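Local coordinates for ESX secretion system protein YukD (Bacillus subtilis, PDB 2BPS), which is required for secretion of YukE and is probably a component or regulator of the ESX/ESAT-6-like secretion system, at residues 7-12 / 76-81; 52-57 / 70-75. One frame throughout, in Å; residues are numbered along the deposited sequence.

Contact 1: residues 7-12 / 76-81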
loop_
_atom_site.group_PDB
_atom_site.type_symbol
_atom_site.label_atom_id
_atom_site.label_comp_id
_atom_site.label_asym_id
_atom_site.label_seq_id
_atom_site.Cartn_x
_atom_site.Cartn_y
_atom_site.Cartn_z
ATOM N N ILE A 7 1.811 -0.318 8.711
ATOM C CA ILE A 7 2.025 0.761 7.763
ATOM C C ILE A 7 0.789 1.643 7.659
ATOM O O ILE A 7 -0.208 1.409 8.350
ATOM C CB ILE A 7 2.387 0.196 6.375
ATOM C CG1 ILE A 7 1.250 -0.690 5.859
ATOM C CG2 ILE A 7 3.691 -0.580 6.476
ATOM C CD1 ILE A 7 1.511 -1.317 4.510
ATOM N N THR A 8 0.873 2.666 6.813
ATOM C CA THR A 8 -0.241 3.577 6.594
ATOM C C THR A 8 -0.544 3.654 5.112
ATOM O O THR A 8 0.370 3.807 4.298
ATOM C CB THR A 8 0.089 4.978 7.060
ATOM O OG1 THR A 8 0.385 4.940 8.445
ATOM C CG2 THR A 8 -1.074 5.899 6.846
ATOM N N ILE A 9 -1.820 3.548 4.757
ATOM C CA ILE A 9 -2.206 3.637 3.364
ATOM C C ILE A 9 -2.889 4.978 3.119
ATOM O O ILE A 9 -3.810 5.362 3.843
ATOM C CB ILE A 9 -3.135 2.497 2.985
ATOM C CG1 ILE A 9 -2.540 1.168 3.476
ATOM C CG2 ILE A 9 -3.340 2.484 1.485
ATOM C CD1 ILE A 9 -1.080 0.919 3.085
ATOM N N ASP A 10 -2.420 5.689 2.097
ATOM C CA ASP A 10 -2.945 7.002 1.754
ATOM C C ASP A 10 -3.624 7.026 0.380
ATOM O O ASP A 10 -2.977 6.875 -0.648
ATOM C CB ASP A 10 -1.798 8.015 1.806
ATOM C CG ASP A 10 -2.265 9.452 1.663
ATOM O OD1 ASP A 10 -1.487 10.354 2.051
ATOM O OD2 ASP A 10 -3.391 9.690 1.161
ATOM N N LEU A 11 -4.940 7.215 0.375
ATOM C CA LEU A 11 -5.708 7.273 -0.863
ATOM C C LEU A 11 -5.855 8.721 -1.334
ATOM O O LEU A 11 -6.926 9.143 -1.777
ATOM C CB LEU A 11 -7.091 6.652 -0.653
ATOM C CG LEU A 11 -7.082 5.161 -0.311
ATOM C CD1 LEU A 11 -8.468 4.724 0.102
ATOM C CD2 LEU A 11 -6.604 4.364 -1.507
ATOM N N LYS A 12 -4.766 9.473 -1.234
ATOM C CA LYS A 12 -4.740 10.868 -1.653
ATOM C C LYS A 12 -5.321 11.038 -3.064
ATOM O O LYS A 12 -6.162 11.901 -3.295
ATOM C CB LYS A 12 -3.292 11.371 -1.613
ATOM C CG LYS A 12 -3.094 12.815 -2.031
ATOM C CD LYS A 12 -1.601 13.176 -2.150
ATOM C CE LYS A 12 -0.843 13.092 -0.807
ATOM N NZ LYS A 12 -1.274 14.098 0.229
ATOM N N ASP A 76 6.250 3.207 7.465
ATOM C CA ASP A 76 6.113 3.565 6.052
ATOM C C ASP A 76 4.686 3.975 5.670
ATOM O O ASP A 76 3.698 3.409 6.150
ATOM C CB ASP A 76 6.557 2.399 5.152
ATOM C CG ASP A 76 8.062 2.249 5.096
ATOM O OD1 ASP A 76 8.745 3.068 5.745
ATOM O OD2 ASP A 76 8.556 1.324 4.407
ATOM N N ARG A 77 4.589 4.971 4.799
ATOM C CA ARG A 77 3.299 5.450 4.334
ATOM C C ARG A 77 3.246 5.135 2.848
ATOM O O ARG A 77 4.078 5.628 2.077
ATOM C CB ARG A 77 3.191 6.961 4.561
ATOM C CG ARG A 77 1.831 7.569 4.270
ATOM C CD ARG A 77 1.926 9.082 4.361
ATOM N NE ARG A 77 0.633 9.756 4.213
ATOM C CZ ARG A 77 -0.076 10.264 5.221
ATOM N NH1 ARG A 77 -1.240 10.858 4.979
ATOM N NH2 ARG A 77 0.378 10.185 6.469
ATOM N N LEU A 78 2.297 4.296 2.441
ATOM C CA LEU A 78 2.189 3.958 1.026
ATOM C C LEU A 78 1.092 4.779 0.365
ATOM O O LEU A 78 -0.072 4.735 0.761
ATOM C CB LEU A 78 1.908 2.460 0.817
ATOM C CG LEU A 78 2.838 1.416 1.445
ATOM C CD1 LEU A 78 2.654 0.089 0.717
ATOM C CD2 LEU A 78 4.284 1.854 1.362
ATOM N N GLU A 79 1.485 5.542 -0.640
ATOM C CA GLU A 79 0.557 6.381 -1.373
ATOM C C GLU A 79 0.229 5.579 -2.616
ATOM O O GLU A 79 1.122 5.261 -3.403
ATOM C CB GLU A 79 1.255 7.697 -1.738
ATOM C CG GLU A 79 0.427 8.767 -2.402
ATOM C CD GLU A 79 1.276 9.996 -2.758
ATOM O OE1 GLU A 79 1.647 10.171 -3.949
ATOM O OE2 GLU A 79 1.586 10.782 -1.834
ATOM N N ILE A 80 -1.037 5.206 -2.768
ATOM C CA ILE A 80 -1.462 4.456 -3.942
ATOM C C ILE A 80 -1.588 5.458 -5.072
ATOM O O ILE A 80 -2.251 6.483 -4.924
ATOM C CB ILE A 80 -2.827 3.790 -3.727
ATOM C CG1 ILE A 80 -2.688 2.638 -2.727
ATOM C CG2 ILE A 80 -3.380 3.302 -5.059
ATOM C CD1 ILE A 80 -4.008 2.099 -2.210
ATOM N N LEU A 81 -0.943 5.180 -6.196
ATOM C CA LEU A 81 -1.021 6.108 -7.304
ATOM C C LEU A 81 -2.218 5.746 -8.165
ATOM O O LEU A 81 -2.672 4.579 -8.100
ATOM C CB LEU A 81 0.262 6.063 -8.141
ATOM C CG LEU A 81 1.612 6.328 -7.457
ATOM C CD1 LEU A 81 2.716 6.117 -8.454
ATOM C CD2 LEU A 81 1.683 7.739 -6.899
ATOM O OXT LEU A 81 -2.679 6.639 -8.901
#

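Contact 2: residues 52-57 / 70-75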
loop_
_atom_site.group_PDB
_atom_site.type_symbol
_atom_site.label_atom_id
_atom_site.label_comp_id
_atom_site.label_asym_id
_atom_site.label_seq_id
_atom_site.Cartn_x
_atom_site.Cartn_y
_atom_site.Cartn_z
ATOM N N ILE A 52 2.782 2.087 -6.277
ATOM C CA ILE A 52 2.825 2.657 -4.935
ATOM C C ILE A 52 4.060 3.516 -4.743
ATOM O O ILE A 52 5.131 3.226 -5.272
ATOM C CB ILE A 52 2.850 1.540 -3.846
ATOM C CG1 ILE A 52 1.429 1.097 -3.526
ATOM C CG2 ILE A 52 3.558 2.019 -2.589
ATOM C CD1 ILE A 52 0.758 0.383 -4.655
ATOM N N ARG A 53 3.896 4.571 -3.964
ATOM C CA ARG A 53 4.987 5.477 -3.660
ATOM C C ARG A 53 5.168 5.482 -2.163
ATOM O O ARG A 53 4.220 5.766 -1.440
ATOM C CB ARG A 53 4.637 6.887 -4.103
ATOM C CG ARG A 53 5.629 7.908 -3.641
ATOM C CD ARG A 53 5.083 9.318 -3.772
ATOM N NE ARG A 53 6.064 10.269 -3.260
ATOM C CZ ARG A 53 5.763 11.389 -2.620
ATOM N NH1 ARG A 53 6.734 12.182 -2.188
ATOM N NH2 ARG A 53 4.493 11.716 -2.407
ATOM N N VAL A 54 6.359 5.145 -1.681
ATOM C CA VAL A 54 6.571 5.193 -0.244
ATOM C C VAL A 54 6.967 6.618 0.043
ATOM O O VAL A 54 8.116 7.009 -0.114
ATOM C CB VAL A 54 7.669 4.264 0.225
ATOM C CG1 VAL A 54 7.866 4.432 1.724
ATOM C CG2 VAL A 54 7.294 2.834 -0.102
ATOM N N VAL A 55 5.973 7.389 0.448
ATOM C CA VAL A 55 6.123 8.797 0.735
ATOM C C VAL A 55 7.355 9.197 1.539
ATOM O O VAL A 55 8.144 10.041 1.108
ATOM C CB VAL A 55 4.874 9.289 1.452
ATOM C CG1 VAL A 55 4.964 10.773 1.696
ATOM C CG2 VAL A 55 3.650 8.939 0.616
ATOM N N ASN A 56 7.511 8.597 2.709
ATOM C CA ASN A 56 8.625 8.914 3.586
ATOM C C ASN A 56 9.981 8.561 2.984
ATOM O O ASN A 56 11.021 8.989 3.489
ATOM C CB ASN A 56 8.438 8.206 4.935
ATOM C CG ASN A 56 8.224 6.700 4.795
ATOM O OD1 ASN A 56 9.115 5.902 5.086
ATOM N ND2 ASN A 56 7.035 6.310 4.350
ATOM N N LYS A 57 9.974 7.786 1.907
ATOM C CA LYS A 57 11.218 7.401 1.273
ATOM C C LYS A 57 11.281 7.846 -0.161
ATOM O O LYS A 57 12.240 7.546 -0.856
ATOM C CB LYS A 57 11.401 5.889 1.344
ATOM C CG LYS A 57 11.811 5.403 2.710
ATOM C CD LYS A 57 11.807 3.894 2.790
ATOM C CE LYS A 57 12.162 3.417 4.207
ATOM N NZ LYS A 57 11.892 1.955 4.401
ATOM N N CYS A 70 10.947 -4.772 -0.730
ATOM C CA CYS A 70 10.947 -3.338 -0.962
ATOM C C CYS A 70 11.394 -2.602 0.279
ATOM O O CYS A 70 11.335 -1.376 0.335
ATOM C CB CYS A 70 9.558 -2.880 -1.364
ATOM S SG CYS A 70 9.009 -3.668 -2.865
ATOM N N GLY A 71 11.842 -3.359 1.274
ATOM C CA GLY A 71 12.301 -2.757 2.512
ATOM C C GLY A 71 11.208 -1.986 3.221
ATOM O O GLY A 71 11.477 -1.204 4.123
ATOM N N ILE A 72 9.967 -2.204 2.809
ATOM C CA ILE A 72 8.832 -1.533 3.417
ATOM C C ILE A 72 8.603 -2.079 4.829
ATOM O O ILE A 72 8.397 -3.274 5.013
ATOM C CB ILE A 72 7.592 -1.724 2.519
ATOM C CG1 ILE A 72 7.781 -0.880 1.256
ATOM C CG2 ILE A 72 6.315 -1.366 3.266
ATOM C CD1 ILE A 72 6.736 -1.079 0.204
ATOM N N THR A 73 8.657 -1.196 5.825
ATOM C CA THR A 73 8.487 -1.591 7.229
ATOM C C THR A 73 7.569 -0.666 7.992
ATOM O O THR A 73 7.070 0.318 7.448
ATOM C CB THR A 73 9.810 -1.556 7.984
ATOM O OG1 THR A 73 10.862 -1.286 7.054
ATOM C CG2 THR A 73 10.055 -2.879 8.710
ATOM N N ASN A 74 7.388 -0.969 9.273
ATOM C CA ASN A 74 6.528 -0.166 10.122
ATOM C C ASN A 74 6.893 1.296 9.961
ATOM O O ASN A 74 8.061 1.620 9.791
ATOM C CB ASN A 74 6.693 -0.582 11.580
ATOM C CG ASN A 74 7.083 -2.040 11.726
ATOM O OD1 ASN A 74 8.233 -2.405 11.488
ATOM N ND2 ASN A 74 6.127 -2.884 12.101
ATOM N N GLY A 75 5.892 2.171 9.999
ATOM C CA GLY A 75 6.146 3.591 9.861
ATOM C C GLY A 75 5.979 4.077 8.437
ATOM O O GLY A 75 5.615 5.234 8.219
#

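Contact 1: residues 7-12 / 76-81
Ile9 and Leu78 face each other across two parallel strands, 4-10 and 77-80. Asp10 N donates to Leu78 O (2.9 Å), and Leu78 N to Thr8 O (2.7 Å); Thr8 N binds Asp76 O likewise, but Ile80 N to Asp10 O is weak. On the buried side, Ile80 CD1 rests against Leu11 CD2 (3.5 Å) and Ile9 CG2 (3.8 Å). Ile7, Ile9, Leu11 and Ile80 also pack on helix 31-39, so this is the central parallel pair of a ubiquitin-like beta-grasp fold.

The other face is polar, with Thr8 and Arg77 partly exposed and Asp10 and Glu79 buried. The extended chain of Arg77, its CG anti to the backbone N (chi1 -173°), makes a side-on salt bridge: NE (3.1 Å) and NH1 (3.0 Å) both grip Asp10 OD1, which lies in the guanidinium plane. Both reach it from one face of the carboxylate, NH1 from well above, NE on the anti side, hence planes 71° apart. A leucine at Arg77 would probably leave Asp10 OD1 without its charged mate, OD2 keeping its weak bond from Lys12 N. Exposed Lys12 comes alongside Glu79 OE2, CE nearest (3.5 Å), NZ not in contact; that oxygen is salt-bridged to Arg53.

Contact 2: residues 52-57 / 70-75
Val54 CG2 meets the end of Ile72, touching CG1 and CD1, with CD1 at 4.0 Å. Ile72 and Lys57 have the largest areas buried here, Val54 the next, yet together they make only a light contact: no hydrogen bond joins 52-57 to 70-75, and the nearest CA atoms, those of Val54 and Ile72, are 8.0 Å apart. With CG1 of Ile72 anti to its carbonyl carbon (chi1 -71°) and the chain extended to CD1, both atoms reach the valine methyl. The two side chains approach at a slant, and both are buried.

On the solvent side, Lys57 does the reaching. Its chain, extended beyond CG, brings NZ to 3.2 Å from Gly71 O, but the angle is too poor for a hydrogen bond. That carbonyl instead accepts from Thr73 OG1 (3.0 Å), which stands above the carbonyl plane, in a bond internal to the loop. The ammonium also forms a long, weak ion pair with Asp76. It therefore sits where a carbonyl and a carboxylate would probably favour its positive charge. Gly71 and Gly75 both have positive phi; at the angles of Gly75 a side chain would be jammed against the carbonyl O of Asn74.

Lys57 N bonds back to Val54 O (2.9 Å), closing the 3-10 turn 55-57 that follows strand 51-54. Around this contact, Val54 also leans on Leu78 of strand 77-80 and Phe61 of strand 59-62, while Ile72 touches Leu67 and reaches Ile5 of strand 4-10, bringing the loop before strand 77-80 against the sheet.

Overall arrangement
From the N terminus, strand 4-10 enters contact 1 at once, and the chain then runs through strand 18-24 and helix 31-39 before reaching strand 51-54. Residues 52-57 open contact 2, which closes a short loop of twelve residues, including strand 59-62, when 70-75 comes back beside them. The chain passes directly from there into 76-81, where contact 1 closes a span of 63 residues between its segments. Contact 2 is thus nested inside contact 1, and their centres lie about 9 Å apart. Strands 77-80 and 51-54 are antiparallel neighbours, so one sheet joins the C-terminal strand to strand 4-10 on one flank and to strand 51-54, which carries part of contact 2, on the other.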